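Local coordinates for protein aldo-keto reductase 2E (Bombyx mori, PDB 3WCZ) that reduces 3-dehydroecdysone and a few other carbonyl compounds with NADPH, and may take part in the regulation of molting, at residues A[37-42]-A[64-70]. Sequence-based numbering, arbitrary orientation. Where two conformers were deposited one is given.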
# COMPACT_ATOMS: atom_id res chain seq x y z
N VAL A 37 7.59 -0.49 14.97
CA VAL A 37 6.97 -1.19 13.85
C VAL A 37 6.64 -2.62 14.25
O VAL A 37 5.58 -3.13 13.91
CB VAL A 37 7.89 -1.16 12.61
CG1 VAL A 37 7.34 -2.04 11.51
CG2 VAL A 37 8.08 0.28 12.11
N ARG A 38 7.53 -3.30 14.97
CA ARG A 38 7.25 -4.63 15.48
C ARG A 38 6.01 -4.58 16.36
O ARG A 38 5.06 -5.37 16.19
CB ARG A 38 8.44 -5.18 16.28
CG ARG A 38 8.14 -6.46 17.02
CD ARG A 38 9.17 -6.77 18.14
NE ARG A 38 9.17 -5.69 19.12
CZ ARG A 38 8.19 -5.50 19.99
NH1 ARG A 38 7.19 -6.36 20.09
NH2 ARG A 38 8.22 -4.45 20.78
N GLN A 39 5.97 -3.62 17.27
CA GLN A 39 4.83 -3.49 18.17
C GLN A 39 3.55 -3.17 17.41
O GLN A 39 2.49 -3.71 17.73
CB GLN A 39 5.13 -2.41 19.21
CG GLN A 39 4.07 -2.30 20.31
CD GLN A 39 3.97 -3.58 21.12
OE1 GLN A 39 4.96 -4.02 21.72
NE2 GLN A 39 2.80 -4.22 21.12
N ALA A 40 3.64 -2.30 16.40
CA ALA A 40 2.46 -1.93 15.61
C ALA A 40 1.90 -3.13 14.87
O ALA A 40 0.69 -3.31 14.80
CB ALA A 40 2.82 -0.85 14.63
N VAL A 41 2.77 -3.93 14.27
CA VAL A 41 2.34 -5.14 13.57
C VAL A 41 1.61 -6.08 14.53
O VAL A 41 0.53 -6.61 14.21
CB VAL A 41 3.52 -5.84 12.88
CG1 VAL A 41 3.17 -7.27 12.45
CG2 VAL A 41 3.95 -5.02 11.69
N TYR A 42 2.18 -6.28 15.70
CA TYR A 42 1.53 -7.11 16.71
C TYR A 42 0.16 -6.56 17.12
O TYR A 42 -0.83 -7.28 17.12
CB TYR A 42 2.43 -7.27 17.93
CG TYR A 42 1.89 -8.27 18.91
CD1 TYR A 42 2.23 -9.61 18.82
CD2 TYR A 42 0.97 -7.89 19.90
CE1 TYR A 42 1.72 -10.55 19.68
CE2 TYR A 42 0.45 -8.82 20.77
CZ TYR A 42 0.84 -10.15 20.66
OH TYR A 42 0.34 -11.10 21.53
N VAL A 64 8.85 -6.18 11.04
CA VAL A 64 7.60 -6.78 10.61
C VAL A 64 7.62 -8.28 10.89
O VAL A 64 6.66 -8.84 11.40
CB VAL A 64 7.33 -6.47 9.14
CG1 VAL A 64 6.13 -7.25 8.66
CG2 VAL A 64 7.14 -4.99 8.91
N GLY A 65 8.73 -8.93 10.55
CA GLY A 65 8.88 -10.33 10.82
C GLY A 65 8.84 -10.68 12.29
O GLY A 65 8.28 -11.69 12.67
N GLN A 66 9.44 -9.83 13.11
CA GLN A 66 9.39 -10.02 14.57
C GLN A 66 7.95 -9.96 15.08
O GLN A 66 7.56 -10.78 15.90
CB GLN A 66 10.27 -8.98 15.30
CG GLN A 66 11.76 -9.19 15.11
CD GLN A 66 12.57 -7.97 15.57
OE1 GLN A 66 12.06 -6.86 15.69
NE2 GLN A 66 13.85 -8.19 15.83
N GLY A 67 7.18 -8.98 14.61
CA GLY A 67 5.80 -8.81 15.02
C GLY A 67 4.94 -9.97 14.59
O GLY A 67 4.13 -10.48 15.37
N ILE A 68 5.11 -10.42 13.35
CA ILE A 68 4.39 -11.58 12.83
C ILE A 68 4.73 -12.81 13.66
O ILE A 68 3.84 -13.57 14.05
CB ILE A 68 4.71 -11.83 11.37
CG1 ILE A 68 4.09 -10.72 10.51
CG2 ILE A 68 4.26 -13.22 10.93
CD1 ILE A 68 4.52 -10.73 9.08
N ALA A 69 6.01 -13.00 13.93
CA ALA A 69 6.43 -14.20 14.66
C ALA A 69 5.83 -14.21 16.06
O ALA A 69 5.40 -15.25 16.56
CB ALA A 69 7.95 -14.28 14.73
N GLU A 70 5.79 -13.04 16.70
CA GLU A 70 5.19 -12.95 18.04
C GLU A 70 3.68 -13.21 18.01
O GLU A 70 3.14 -13.90 18.87
CB GLU A 70 5.48 -11.58 18.67
CG GLU A 70 6.92 -11.43 19.10
CD GLU A 70 7.32 -10.01 19.47
OE1 GLU A 70 6.58 -9.05 19.17
OE2 GLU A 70 8.44 -9.86 20.04
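Two outer helices of the TIM barrel, 35-46 and 61-73, meet in this aldo-keto reductase at G67, which packs against R38, V41 and Y42. The short axes approach to 7.4 Å at a crossing angle of -38°, and the CA atoms of R38 and G67 are 4.4 Å apart. Even a CB on G67 would collide with R38 O and V41 CB, consistent with glycine permitting this spacing. R38 CG, anti to the backbone N (chi1 171°), reaches over the G67 backbone, 3.6 Å from G67 N. Beyond it the chain bends at chi3 and R38 NH1 donates to the syn lone pair of E70 OE1 in a salt bridge of 2.9 Å, nearly in the guanidinium plane, while NE pairs with D35. A leucine in place of R38 would probably leave both E70 and D35 without their cationic mate. Beside this salt bridge the Y42 ring turns its edge to E70, Y42 CD1 lying 3.8 Å from E70 CB, and its hydroxyl bonds to N74. On the buried side V41 CG1 rests 4.1 Å from I68 CG1, and V37 CG1 meets V64 CG2 at 3.9 Å. V41 and V64 both touch I52, so the two helices sit on strand 51-53, which lies between them in sequence.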